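Local atomic coordinates of tRNA(Ile2) 2-agmatinylcytidine synthetase TiaS (Archaeoglobus fulgidus, PDB entry 5XOB), a protein that catalyses the ATP-dependent transfer of agmatine onto the wobble cytidine of an isoleucine tRNA, forming 2-agmatinylcytidine and so changing the codon read from AUG to AUA. Residues Leu21-Leu24 / Ala25-Val29; Val74-Glu77 / Val78-His82; Tyr278-Glu281 / Gly282-Phe286; Lys305-Arg308 / Asn309-Leu313; Glu99-Ala102 / Val103-Lys106. One frame throughout, in Å; residues are numbered along the deposited sequence.

Contact 1: residues Leu21-Leu24 / Ala25-Val29; sequences LAVL and AMERV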
loop_
_atom_site.group_PDB
_atom_site.type_symbol
_atom_site.label_atom_id
_atom_site.label_comp_id
_atom_site.label_asym_id
_atom_site.label_seq_id
_atom_site.Cartn_x
_atom_site.Cartn_y
_atom_site.Cartn_z
ATOM N N LEU A 21 -11.276 18.868 3.317
ATOM C CA LEU A 21 -12.668 19.291 3.289
ATOM C C LEU A 21 -13.486 18.649 4.404
ATOM O O LEU A 21 -14.414 19.260 4.930
ATOM C CB LEU A 21 -13.272 18.962 1.928
ATOM C CG LEU A 21 -14.684 19.500 1.683
ATOM C CD1 LEU A 21 -14.787 20.226 0.343
ATOM C CD2 LEU A 21 -15.709 18.381 1.784
ATOM N N ALA A 22 -13.125 17.421 4.762
ATOM C CA ALA A 22 -13.789 16.699 5.841
ATOM C C ALA A 22 -13.507 17.314 7.202
ATOM O O ALA A 22 -14.323 17.209 8.118
ATOM C CB ALA A 22 -13.356 15.242 5.836
ATOM N N VAL A 23 -12.334 17.926 7.327
ATOM C CA VAL A 23 -11.941 18.630 8.540
ATOM C C VAL A 23 -12.709 19.924 8.667
ATOM O O VAL A 23 -13.130 20.305 9.753
ATOM C CB VAL A 23 -10.444 18.976 8.505
ATOM C CG1 VAL A 23 -10.082 19.994 9.586
ATOM C CG2 VAL A 23 -9.624 17.705 8.638
ATOM N N LEU A 24 -12.850 20.615 7.549
ATOM C CA LEU A 24 -13.602 21.837 7.519
ATOM C C LEU A 24 -15.017 21.485 7.920
ATOM O O LEU A 24 -15.577 22.102 8.820
ATOM C CB LEU A 24 -13.573 22.452 6.124
ATOM C CG LEU A 24 -12.182 22.809 5.577
ATOM C CD1 LEU A 24 -12.270 23.249 4.120
ATOM C CD2 LEU A 24 -11.507 23.874 6.432
ATOM N N ALA A 25 -15.584 20.463 7.285
ATOM C CA ALA A 25 -16.950 20.053 7.597
ATOM C C ALA A 25 -17.067 19.750 9.074
ATOM O O ALA A 25 -17.995 20.201 9.737
ATOM C CB ALA A 25 -17.360 18.843 6.779
ATOM N N MET A 26 -16.113 18.994 9.593
ATOM C CA MET A 26 -16.113 18.667 11.011
ATOM C C MET A 26 -16.146 19.941 11.867
ATOM O O MET A 26 -16.969 20.050 12.776
ATOM C CB MET A 26 -14.912 17.782 11.357
ATOM C CG MET A 26 -15.093 16.329 10.937
ATOM S SD MET A 26 -13.573 15.362 11.013
ATOM C CE MET A 26 -13.147 15.634 12.734
ATOM N N GLU A 27 -15.280 20.905 11.555
ATOM C CA GLU A 27 -15.261 22.183 12.270
ATOM C C GLU A 27 -16.642 22.835 12.292
ATOM O O GLU A 27 -17.146 23.184 13.362
ATOM C CB GLU A 27 -14.253 23.145 11.643
ATOM C CG GLU A 27 -12.804 22.792 11.924
ATOM C CD GLU A 27 -11.834 23.736 11.238
ATOM O OE1 GLU A 27 -12.301 24.626 10.497
ATOM O OE2 GLU A 27 -10.607 23.587 11.437
ATOM N N ARG A 28 -17.250 22.990 11.116
ATOM C CA ARG A 28 -18.579 23.624 11.012
ATOM C C ARG A 28 -19.653 22.902 11.826
ATOM O O ARG A 28 -20.435 23.537 12.527
ATOM C CB ARG A 28 -19.040 23.770 9.551
ATOM C CG ARG A 28 -19.210 25.223 9.120
ATOM C CD ARG A 28 -19.991 25.376 7.816
ATOM N NE ARG A 28 -21.088 26.348 7.921
ATOM C CZ ARG A 28 -21.800 26.815 6.893
ATOM N NH1 ARG A 28 -21.537 26.424 5.649
ATOM N NH2 ARG A 28 -22.779 27.688 7.110
ATOM N N VAL A 29 -19.688 21.581 11.725
ATOM C CA VAL A 29 -20.625 20.788 12.504
ATOM C C VAL A 29 -20.416 21.014 13.994
ATOM O O VAL A 29 -21.377 21.155 14.755
ATOM C CB VAL A 29 -20.455 19.288 12.206
ATOM C CG1 VAL A 29 -21.116 18.430 13.281
ATOM C CG2 VAL A 29 -21.018 18.962 10.830
#

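Contact 2: residues Val74-Glu77 / Val78-His82; sequences VVNE and VIIEH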
loop_
_atom_site.group_PDB
_atom_site.type_symbol
_atom_site.label_atom_id
_atom_site.label_comp_id
_atom_site.label_asym_id
_atom_site.label_seq_id
_atom_site.Cartn_x
_atom_site.Cartn_y
_atom_site.Cartn_z
ATOM N N VAL A 74 -25.536 21.531 6.380
ATOM C CA VAL A 74 -24.251 22.051 6.817
ATOM C C VAL A 74 -23.149 21.530 5.913
ATOM O O VAL A 74 -22.383 22.305 5.342
ATOM C CB VAL A 74 -23.935 21.662 8.269
ATOM C CG1 VAL A 74 -22.473 21.943 8.590
ATOM C CG2 VAL A 74 -24.831 22.427 9.230
ATOM N N VAL A 75 -23.086 20.209 5.786
ATOM C CA VAL A 75 -22.094 19.559 4.934
ATOM C C VAL A 75 -22.248 20.024 3.495
ATOM O O VAL A 75 -21.261 20.305 2.812
ATOM C CB VAL A 75 -22.219 18.025 4.995
ATOM C CG1 VAL A 75 -21.340 17.360 3.943
ATOM C CG2 VAL A 75 -21.839 17.529 6.382
ATOM N N ASN A 76 -23.492 20.113 3.044
ATOM C CA ASN A 76 -23.773 20.558 1.689
ATOM C C ASN A 76 -23.104 21.887 1.361
ATOM O O ASN A 76 -22.486 22.048 0.313
ATOM C CB ASN A 76 -25.276 20.693 1.493
ATOM C CG ASN A 76 -25.633 21.100 0.087
ATOM O OD1 ASN A 76 -25.044 20.615 -0.873
ATOM N ND2 ASN A 76 -26.594 21.997 -0.047
ATOM N N GLU A 77 -23.231 22.827 2.285
ATOM C CA GLU A 77 -22.735 24.180 2.099
ATOM C C GLU A 77 -21.218 24.222 2.138
ATOM O O GLU A 77 -20.590 24.978 1.392
ATOM C CB GLU A 77 -23.322 25.087 3.179
ATOM C CG GLU A 77 -24.826 25.281 3.024
ATOM C CD GLU A 77 -25.518 25.820 4.267
ATOM O OE1 GLU A 77 -24.834 26.290 5.212
ATOM O OE2 GLU A 77 -26.772 25.765 4.294
ATOM N N VAL A 78 -20.644 23.403 3.015
ATOM C CA VAL A 78 -19.195 23.213 3.083
ATOM C C VAL A 78 -18.652 22.785 1.727
ATOM O O VAL A 78 -17.596 23.250 1.284
ATOM C CB VAL A 78 -18.821 22.126 4.113
ATOM C CG1 VAL A 78 -17.335 21.785 4.035
ATOM C CG2 VAL A 78 -19.189 22.578 5.521
ATOM N N ILE A 79 -19.384 21.885 1.079
ATOM C CA ILE A 79 -18.977 21.359 -0.213
ATOM C C ILE A 79 -19.057 22.452 -1.266
ATOM O O ILE A 79 -18.107 22.665 -2.017
ATOM C CB ILE A 79 -19.850 20.164 -0.640
ATOM C CG1 ILE A 79 -19.617 18.983 0.306
ATOM C CG2 ILE A 79 -19.528 19.753 -2.071
ATOM C CD1 ILE A 79 -20.681 17.906 0.230
ATOM N N ILE A 80 -20.187 23.148 -1.313
ATOM C CA ILE A 80 -20.386 24.162 -2.339
ATOM C C ILE A 80 -19.287 25.209 -2.241
ATOM O O ILE A 80 -18.724 25.623 -3.257
ATOM C CB ILE A 80 -21.774 24.828 -2.246
ATOM C CG1 ILE A 80 -22.873 23.792 -2.530
ATOM C CG2 ILE A 80 -21.882 25.975 -3.246
ATOM C CD1 ILE A 80 -24.295 24.318 -2.451
ATOM N N GLU A 81 -18.970 25.605 -1.013
ATOM C CA GLU A 81 -18.004 26.667 -0.774
ATOM C C GLU A 81 -16.559 26.259 -1.054
ATOM O O GLU A 81 -15.800 27.053 -1.603
ATOM C CB GLU A 81 -18.121 27.178 0.664
ATOM C CG GLU A 81 -17.040 28.180 1.051
ATOM C CD GLU A 81 -17.237 28.764 2.440
ATOM O OE1 GLU A 81 -16.404 29.609 2.852
ATOM O OE2 GLU A 81 -18.213 28.375 3.123
ATOM N N HIS A 82 -16.183 25.039 -0.676
ATOM C CA HIS A 82 -14.768 24.645 -0.660
ATOM C C HIS A 82 -14.337 23.678 -1.767
ATOM O O HIS A 82 -13.213 23.779 -2.274
ATOM C CB HIS A 82 -14.402 24.085 0.718
ATOM C CG HIS A 82 -14.352 25.128 1.796
ATOM N ND1 HIS A 82 -13.313 26.029 1.909
ATOM C CD2 HIS A 82 -15.212 25.417 2.801
ATOM C CE1 HIS A 82 -13.535 26.825 2.941
ATOM N NE2 HIS A 82 -14.680 26.474 3.501
#

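Contact 3: residues Tyr278-Glu281 / Gly282-Phe286; sequences YDIE and GGHVF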
loop_
_atom_site.group_PDB
_atom_site.type_symbol
_atom_site.label_atom_id
_atom_site.label_comp_id
_atom_site.label_asym_id
_atom_site.label_seq_id
_atom_site.Cartn_x
_atom_site.Cartn_y
_atom_site.Cartn_z
ATOM N N TYR A 278 14.090 -11.725 -15.748
ATOM C CA TYR A 278 14.812 -11.049 -16.810
ATOM C C TYR A 278 14.499 -9.549 -16.822
ATOM O O TYR A 278 13.337 -9.144 -16.722
ATOM C CB TYR A 278 14.488 -11.701 -18.159
ATOM C CG TYR A 278 13.039 -11.596 -18.579
ATOM C CD1 TYR A 278 12.600 -10.518 -19.346
ATOM C CD2 TYR A 278 12.105 -12.574 -18.219
ATOM C CE1 TYR A 278 11.278 -10.406 -19.739
ATOM C CE2 TYR A 278 10.775 -12.475 -18.611
ATOM C CZ TYR A 278 10.369 -11.386 -19.374
ATOM O OH TYR A 278 9.057 -11.251 -19.779
ATOM N N ASP A 279 15.546 -8.731 -16.941
ATOM C CA ASP A 279 15.381 -7.277 -16.965
ATOM C C ASP A 279 14.671 -6.860 -18.246
ATOM O O ASP A 279 14.445 -7.691 -19.128
ATOM C CB ASP A 279 16.728 -6.564 -16.846
ATOM C CG ASP A 279 17.456 -6.916 -15.570
ATOM O OD1 ASP A 279 17.255 -8.038 -15.054
ATOM O OD2 ASP A 279 18.229 -6.072 -15.081
ATOM N N ILE A 280 14.302 -5.587 -18.348
ATOM C CA ILE A 280 13.617 -5.121 -19.551
ATOM C C ILE A 280 13.736 -3.613 -19.796
ATOM O O ILE A 280 14.016 -2.824 -18.891
ATOM C CB ILE A 280 12.119 -5.566 -19.554
ATOM C CG1 ILE A 280 11.668 -6.169 -20.906
ATOM C CG2 ILE A 280 11.187 -4.410 -19.181
ATOM C CD1 ILE A 280 12.740 -6.718 -21.838
ATOM N N GLU A 281 13.538 -3.265 -21.062
ATOM C CA GLU A 281 13.430 -1.898 -21.582
ATOM C C GLU A 281 13.581 -0.707 -20.598
ATOM O O GLU A 281 14.369 0.197 -20.876
ATOM C CB GLU A 281 12.134 -1.794 -22.412
ATOM C CG GLU A 281 12.207 -2.579 -23.732
ATOM C CD GLU A 281 10.908 -3.275 -24.122
ATOM O OE1 GLU A 281 9.851 -2.606 -24.140
ATOM O OE2 GLU A 281 10.950 -4.494 -24.430
ATOM N N GLY A 282 12.862 -0.700 -19.471
ATOM C CA GLY A 282 12.852 0.472 -18.565
ATOM C C GLY A 282 13.481 0.381 -17.171
ATOM O O GLY A 282 13.382 1.334 -16.389
ATOM N N GLY A 283 14.136 -0.736 -16.856
ATOM C CA GLY A 283 14.675 -0.981 -15.502
ATOM C C GLY A 283 13.813 -1.930 -14.673
ATOM O O GLY A 283 13.808 -1.867 -13.439
ATOM N N HIS A 284 13.107 -2.828 -15.362
ATOM C CA HIS A 284 12.094 -3.703 -14.765
ATOM C C HIS A 284 12.509 -5.161 -14.901
ATOM O O HIS A 284 13.183 -5.532 -15.856
ATOM C CB HIS A 284 10.740 -3.489 -15.452
ATOM C CG HIS A 284 10.437 -2.055 -15.756
ATOM N ND1 HIS A 284 10.318 -1.103 -14.771
ATOM C CD2 HIS A 284 10.238 -1.407 -16.928
ATOM C CE1 HIS A 284 10.056 0.070 -15.317
ATOM N NE2 HIS A 284 10.002 -0.087 -16.627
ATOM N N VAL A 285 12.067 -5.987 -13.960
ATOM C CA VAL A 285 12.554 -7.353 -13.818
ATOM C C VAL A 285 11.363 -8.308 -13.777
ATOM O O VAL A 285 10.659 -8.350 -12.777
ATOM C CB VAL A 285 13.364 -7.484 -12.508
ATOM C CG1 VAL A 285 13.947 -8.883 -12.349
ATOM C CG2 VAL A 285 14.465 -6.431 -12.449
ATOM N N PHE A 286 11.137 -9.078 -14.842
ATOM C CA PHE A 286 9.969 -9.971 -14.904
ATOM C C PHE A 286 10.327 -11.415 -14.648
ATOM O O PHE A 286 11.474 -11.814 -14.792
ATOM C CB PHE A 286 9.288 -9.907 -16.268
ATOM C CG PHE A 286 8.618 -8.605 -16.549
ATOM C CD1 PHE A 286 7.239 -8.531 -16.684
ATOM C CD2 PHE A 286 9.367 -7.446 -16.683
ATOM C CE1 PHE A 286 6.620 -7.322 -16.950
ATOM C CE2 PHE A 286 8.755 -6.236 -16.945
ATOM C CZ PHE A 286 7.379 -6.171 -17.079
#

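Contact 4: residues Lys305-Arg308 / Asn309-Leu313; sequences KQFR and NVIRL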
loop_
_atom_site.group_PDB
_atom_site.type_symbol
_atom_site.label_atom_id
_atom_site.label_comp_id
_atom_site.label_asym_id
_atom_site.label_seq_id
_atom_site.Cartn_x
_atom_site.Cartn_y
_atom_site.Cartn_z
ATOM N N LYS A 305 13.542 -0.226 -6.838
ATOM C CA LYS A 305 14.963 -0.028 -6.564
ATOM C C LYS A 305 15.671 -1.316 -6.147
ATOM O O LYS A 305 15.700 -2.275 -6.914
ATOM C CB LYS A 305 15.154 1.079 -5.517
ATOM C CG LYS A 305 14.546 2.422 -5.889
ATOM C CD LYS A 305 14.941 2.912 -7.280
ATOM C CE LYS A 305 14.645 4.401 -7.429
ATOM N NZ LYS A 305 14.356 4.826 -8.827
ATOM N N GLN A 306 16.210 -1.346 -4.928
ATOM C CA GLN A 306 17.049 -2.448 -4.460
ATOM C C GLN A 306 16.259 -3.746 -4.351
ATOM O O GLN A 306 16.836 -4.829 -4.371
ATOM C CB GLN A 306 17.665 -2.129 -3.089
ATOM C CG GLN A 306 18.561 -0.893 -3.042
ATOM C CD GLN A 306 17.800 0.420 -2.867
ATOM O OE1 GLN A 306 16.573 0.436 -2.712
ATOM N NE2 GLN A 306 18.533 1.532 -2.889
ATOM N N PHE A 307 14.940 -3.633 -4.213
ATOM C CA PHE A 307 14.066 -4.804 -4.156
ATOM C C PHE A 307 14.211 -5.699 -5.393
ATOM O O PHE A 307 13.954 -6.901 -5.321
ATOM C CB PHE A 307 12.607 -4.360 -3.985
ATOM C CG PHE A 307 11.618 -5.496 -3.911
ATOM C CD1 PHE A 307 11.522 -6.286 -2.773
ATOM C CD2 PHE A 307 10.764 -5.760 -4.976
ATOM C CE1 PHE A 307 10.606 -7.325 -2.702
ATOM C CE2 PHE A 307 9.842 -6.791 -4.909
ATOM C CZ PHE A 307 9.762 -7.574 -3.771
ATOM N N ARG A 308 14.624 -5.114 -6.518
ATOM C CA ARG A 308 14.882 -5.880 -7.740
ATOM C C ARG A 308 16.037 -6.852 -7.571
ATOM O O ARG A 308 16.056 -7.919 -8.187
ATOM C CB ARG A 308 15.206 -4.950 -8.896
ATOM C CG ARG A 308 14.030 -4.108 -9.345
ATOM C CD ARG A 308 14.473 -2.986 -10.261
ATOM N NE ARG A 308 15.419 -2.101 -9.592
ATOM C CZ ARG A 308 15.960 -1.018 -10.141
ATOM N NH1 ARG A 308 15.651 -0.665 -11.384
ATOM N NH2 ARG A 308 16.814 -0.280 -9.440
ATOM N N ASN A 309 17.001 -6.474 -6.739
ATOM C CA ASN A 309 18.164 -7.317 -6.479
ATOM C C ASN A 309 17.779 -8.708 -5.983
ATOM O O ASN A 309 18.269 -9.709 -6.509
ATOM C CB ASN A 309 19.104 -6.647 -5.472
ATOM C CG ASN A 309 19.553 -5.266 -5.918
ATOM O OD1 ASN A 309 19.267 -4.837 -7.038
ATOM N ND2 ASN A 309 20.253 -4.561 -5.038
ATOM N N VAL A 310 16.891 -8.771 -4.991
ATOM C CA VAL A 310 16.481 -10.059 -4.417
ATOM C C VAL A 310 15.635 -10.845 -5.421
ATOM O O VAL A 310 15.696 -12.074 -5.461
ATOM C CB VAL A 310 15.730 -9.943 -3.050
ATOM C CG1 VAL A 310 16.283 -8.809 -2.190
ATOM C CG2 VAL A 310 14.219 -9.793 -3.229
ATOM N N ILE A 311 14.842 -10.140 -6.225
ATOM C CA ILE A 311 14.053 -10.797 -7.263
ATOM C C ILE A 311 14.962 -11.367 -8.345
ATOM O O ILE A 311 14.767 -12.496 -8.773
ATOM C CB ILE A 311 13.020 -9.847 -7.908
ATOM C CG1 ILE A 311 11.952 -9.432 -6.884
ATOM C CG2 ILE A 311 12.366 -10.498 -9.124
ATOM C CD1 ILE A 311 11.122 -10.572 -6.318
ATOM N N ARG A 312 15.957 -10.592 -8.777
ATOM C CA ARG A 312 16.882 -11.035 -9.831
ATOM C C ARG A 312 17.533 -12.393 -9.549
ATOM O O ARG A 312 17.911 -13.102 -10.483
ATOM C CB ARG A 312 17.968 -9.982 -10.093
ATOM C CG ARG A 312 17.478 -8.786 -10.899
ATOM C CD ARG A 312 18.564 -8.172 -11.770
ATOM N NE ARG A 312 18.215 -6.801 -12.143
ATOM C CZ ARG A 312 18.361 -5.741 -11.346
ATOM N NH1 ARG A 312 18.852 -5.873 -10.113
ATOM N NH2 ARG A 312 18.006 -4.535 -11.781
ATOM N N LEU A 313 17.652 -12.760 -8.274
ATOM C CA LEU A 313 18.260 -14.037 -7.897
ATOM C C LEU A 313 17.443 -15.257 -8.321
ATOM O O LEU A 313 17.815 -15.938 -9.282
ATOM C CB LEU A 313 18.544 -14.082 -6.386
ATOM C CG LEU A 313 19.479 -12.993 -5.844
ATOM C CD1 LEU A 313 19.950 -13.333 -4.435
ATOM C CD2 LEU A 313 20.677 -12.767 -6.761
#

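Contact 5: residues Glu99-Ala102 / Val103-Lys106; sequences EELA and VKLK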
loop_
_atom_site.group_PDB
_atom_site.type_symbol
_atom_site.label_atom_id
_atom_site.label_comp_id
_atom_site.label_asym_id
_atom_site.label_seq_id
_atom_site.Cartn_x
_atom_site.Cartn_y
_atom_site.Cartn_z
ATOM N N GLU A 99 -25.955 5.258 13.254
ATOM C CA GLU A 99 -24.938 4.370 13.815
ATOM C C GLU A 99 -25.341 2.908 13.637
ATOM O O GLU A 99 -24.552 2.082 13.175
ATOM C CB GLU A 99 -24.747 4.673 15.297
ATOM C CG GLU A 99 -23.462 4.127 15.879
ATOM C CD GLU A 99 -23.255 4.576 17.305
ATOM O OE1 GLU A 99 -24.258 4.854 18.003
ATOM O OE2 GLU A 99 -22.085 4.651 17.727
ATOM N N GLU A 100 -26.594 2.619 13.983
ATOM C CA GLU A 100 -27.160 1.269 13.918
ATOM C C GLU A 100 -27.175 0.694 12.495
ATOM O O GLU A 100 -27.180 -0.520 12.312
ATOM C CB GLU A 100 -28.598 1.262 14.464
ATOM C CG GLU A 100 -28.856 2.169 15.665
ATOM C CD GLU A 100 -30.234 1.958 16.269
ATOM O OE1 GLU A 100 -31.171 1.599 15.519
ATOM O OE2 GLU A 100 -30.382 2.156 17.496
ATOM N N LEU A 101 -27.190 1.571 11.498
ATOM C CA LEU A 101 -27.296 1.174 10.096
ATOM C C LEU A 101 -25.927 1.007 9.394
ATOM O O LEU A 101 -25.843 0.399 8.322
ATOM C CB LEU A 101 -28.168 2.207 9.369
ATOM C CG LEU A 101 -28.873 1.897 8.038
ATOM C CD1 LEU A 101 -28.250 2.656 6.875
ATOM C CD2 LEU A 101 -28.945 0.409 7.727
ATOM N N ALA A 102 -24.859 1.529 10.000
ATOM C CA ALA A 102 -23.509 1.440 9.419
ATOM C C ALA A 102 -23.058 -0.000 9.233
ATOM O O ALA A 102 -22.407 -0.341 8.244
ATOM C CB ALA A 102 -22.508 2.176 10.297
ATOM N N VAL A 103 -23.398 -0.834 10.207
ATOM C CA VAL A 103 -23.013 -2.238 10.204
ATOM C C VAL A 103 -23.506 -2.948 8.938
ATOM O O VAL A 103 -22.773 -3.759 8.368
ATOM C CB VAL A 103 -23.486 -2.954 11.505
ATOM C CG1 VAL A 103 -25.007 -3.064 11.564
ATOM C CG2 VAL A 103 -22.840 -4.325 11.657
ATOM N N LYS A 104 -24.711 -2.620 8.466
ATOM C CA LYS A 104 -25.245 -3.250 7.249
ATOM C C LYS A 104 -24.428 -2.939 5.986
ATOM O O LYS A 104 -24.630 -3.571 4.948
ATOM C CB LYS A 104 -26.720 -2.882 7.044
ATOM C CG LYS A 104 -27.638 -3.572 8.042
ATOM C CD LYS A 104 -29.103 -3.272 7.779
ATOM C CE LYS A 104 -29.964 -3.543 9.010
ATOM N NZ LYS A 104 -31.175 -2.671 9.046
ATOM N N LEU A 105 -23.502 -1.984 6.086
ATOM C CA LEU A 105 -22.668 -1.560 4.957
ATOM C C LEU A 105 -21.265 -2.176 4.919
ATOM O O LEU A 105 -20.470 -1.838 4.036
ATOM C CB LEU A 105 -22.508 -0.037 4.972
ATOM C CG LEU A 105 -23.743 0.839 4.773
ATOM C CD1 LEU A 105 -23.327 2.299 4.906
ATOM C CD2 LEU A 105 -24.385 0.585 3.419
ATOM N N LYS A 106 -20.949 -3.057 5.863
ATOM C CA LYS A 106 -19.640 -3.715 5.873
ATOM C C LYS A 106 -19.344 -4.411 4.538
ATOM O O LYS A 106 -18.265 -4.231 3.980
ATOM C CB LYS A 106 -19.517 -4.704 7.039
ATOM C CG LYS A 106 -18.086 -5.116 7.342
ATOM C CD LYS A 106 -18.000 -6.496 7.989
ATOM C CE LYS A 106 -16.821 -7.306 7.452
ATOM N NZ LYS A 106 -16.962 -7.642 6.000
#

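Contact 1: residues Leu21-Leu24 / Ala25-Val29
Leu21, Ala22, Val23 and Leu24 each offer their carbonyl oxygen to the backbone N-H four residues on, at Ala25, Met26, Glu27 and Arg28, giving an unbroken run of alpha helix with N-to-O distances of 2.9 to 3.0 Å. The least straight of the four is Met26 N to Ala22 O, bent to 154° with the donor standing above the carbonyl plane. The Met26 side chain returns to the same oxygen: with CG anti to its own carbonyl carbon (chi1 -77°), the chain first runs back along the helix, so that Met26 CG lies 3.1 Å from Ala22 O and SD 3.5 Å from it, before the bend at the last torsion swings the methyl away. Glu27 starts in the same manner, CG 3.3 Å from Val23 O, and then runs extended. Its carboxylate ends near two methyl groups, OE2 lying 4.1 Å from Val23 CG1 and OE1 4.2 Å from Leu24 CD2. These are glancing contacts; the charge itself is met by Arg238, whose NE forms a salt bridge with OE2. Ala25 adds little bulk, its CB sitting over Leu21 O at 3.5 Å. The Arg28 chain leads off from this turn toward helix 68-82, and its guanidinium is shared between Glu32, one turn further on, and Glu77. Around this segment of helix 20-32, Ala22, Met26 and Val29 pack on strand 57-64 through Val59, Phe61 and Val63, with strand 35-44 also touching Met26, while Leu21, Leu24 and Arg28 meet helix 68-82.

Contact 2: residues Val74-Glu77 / Val78-His82
Val75 and Ile79 pack one turn apart on the buried face of alpha helix 68-82, in the TCKD domain, while Asn76 and Ile80 form a looser pair toward its solvent side. On the tight side Val75 CG1 meets Ile79 CD1 at 3.8 Å, methyl to methyl. The isoleucine reaches it because CG1 is anti to its own carbonyl carbon (chi1 -66°), which sends the branch back along the helix past Val75 O, with CG1 only 3.3 Å from that oxygen. The same carbonyl accepts the N-H of Ile79 at 3.0 Å, so the residue is held to Val75 by both backbone and side chain. Beyond, Ile79 lies on Pro92, Leu134 and His136; an alanine here would probably leave Val75 CG1 without its methyl partner and open a gap beside Leu134. The other side is slacker. Ile80 CD1 comes no closer than 4.1 Å to either Asn76 ND2 or OD1, crossing the end of the amide, and OD1 has a weak hydrogen bond to His136. Glu77 and Glu81 are joined by their backbones, Glu81 N to Glu77 O, but their carboxylates go separate ways: that of Glu77 reaches Arg28 of helix 20-32, while the extended chain of Glu81 runs on the exposed surface. Val78 belongs to the buried side again, its CG2 pressed back to 3.2 Å from Val74 O, the acceptor of its own N-H.

Contact 3: residues Tyr278-Glu281 / Gly282-Phe286
Tyr278 and Phe286 face each other across a beta hairpin, as a hydrogen-bonded antiparallel pair in which Phe286 N reaches Tyr278 O at 2.9 Å. The tyrosine takes the crowded first torsion, CG between its backbone N and carbonyl carbon (chi1 63°), and this folds the ring over the neighbouring strand. Phe286 CB comes under one face of that ring, 3.6 Å from Tyr278 CZ, in a CH-pi contact set toward the rim. The two aromatic planes are nearly parallel, 22° apart, but are slid so far that they scarcely overlap, with centroids 5.9 Å apart. Ile280 points to the same sheet face: its CG2 lies 3.8 Å from Phe286 CE2 and also sits at the edge of the His284 ring, in its plane, 3.9 Å from CD2. That imidazole bonds through ND1 to the backbone N of Glu302. At the chain reversal Gly283 N donates to Ile280 O, 2.9 Å and almost straight (165°), closing a beta turn with Glu281 and Gly282 at its corners. A side chain on Gly282 would run into His284 NE2, and Gly283 has a positive phi that suits glycine. On the other face Asp279 and Val285 lie side by side, the carboxylate bridging to Arg312. The hairpin thus carries a largely aromatic cluster, with Ile280 among the rings, on one face and puts a negative charge, paired with an arginine, on the other.

Contact 4: residues Lys305-Arg308 / Asn309-Leu313
Arg308 and Arg312 lie side by side on helix 307-313, one turn apart and pointing the same way. Among the backbone bonds, Arg312 N to Arg308 O is short, 2.7 Å, whereas Ile311 N to Phe307 O is weak at 3.5 Å; Asn309 N reaches back only three residues, to Gln306 O. At the start of the helix Lys305 O accepts one side-chain and one backbone donor, Arg308 NE (2.7 Å) and Arg308 N (3.1 Å), and this oxygen lies close to the plane of the Arg308 guanidinium. At the other arginine, Arg312 NH1 makes a weak bond to Asn309 OD1. The closer apolar contact is on the inner face, where Phe307, its CG anti to the backbone N (chi1 -180°), brings CE2 to 3.9 Å from Ile311 CG1; Leu333 and Ile336 of neighbouring strands pack on both residues. Between the arginines, Arg308 CB lies over one face of the Arg312 guanidinium, whose NH2 in turn stands over the Arg308 guanidinium, 4.2 Å from NE, the planes 42° apart. A leucine in place of Arg312 has no guanidinium, and would probably leave the Asp279 carboxylate without its mate and the Arg308 side chain freer to turn. Two like charges can probably sit this close because each is engaged separately, Arg312 by the carboxylate of Asp279 and Arg308 by the carbonyls of Lys305 and Gly283.

Contact 5: residues Glu99-Ala102 / Val103-Lys106
Ala102 O takes the N-H of Leu105 at 2.9 Å, the shortest backbone hydrogen bond in this run of chain, though the donor stands well above the carbonyl plane. It reaches three residues on, as does the weaker bond from Lys104 N to Leu101 O, at 3.2 Å, so the chain here winds as a 3-10 turn. Side chains follow the same spacing. Leu101, with CG anti to its backbone N (chi1 -159°), turns CD2 toward Lys104, and the extended lysine crosses it at about a right angle, its CD 3.7 Å from that methyl and its NZ 4.0 Å. The aliphatic part of the lysine therefore lies against the CD2 methyl of the leucine, and Tyr129 touches both residues. Val103 tucks CG1 against Glu100 O, 3.4 Å away, its first torsion placing that methyl between backbone N and carbonyl carbon. Leu105 heads inward, with CB 3.3 Å from Ala102 O, and packs on Val125, Leu146 and Val149, while Ala102 rests on Trp4 and Val149. The arrangement is that of a 3-10 linker joining two helices, here the short, weakly bonded helix 99-102 that follows strand 93-98 and the longer helix 106-114, within the TCKD domain.

How the contacts relate
The five contacts fall into two groups on opposite sides of the centre of the chain. Contacts 1, 2 and 5 belong to the TCKD domain. Contacts 1 and 2 touch: Leu24 CD1 lies 3.6 Å from His82 CG, and Arg28 NH2 is 3.1 Å from Glu77 OE1, so helices 20-32 and 68-82 are bound by packing and charge. Contact 5 stands apart, its centre about 22 Å from that of contact 1. The bound magnesium ion, held by Asp8 and phosphorylated Thr18, is about 11 Å from the Ala22 side chain. Contacts 3 and 4 share the OB-fold domain, where Arg312 NE meets Asp279 OD2 at 3.0 Å; their centres lie about 45 Å or more from that of contact 1.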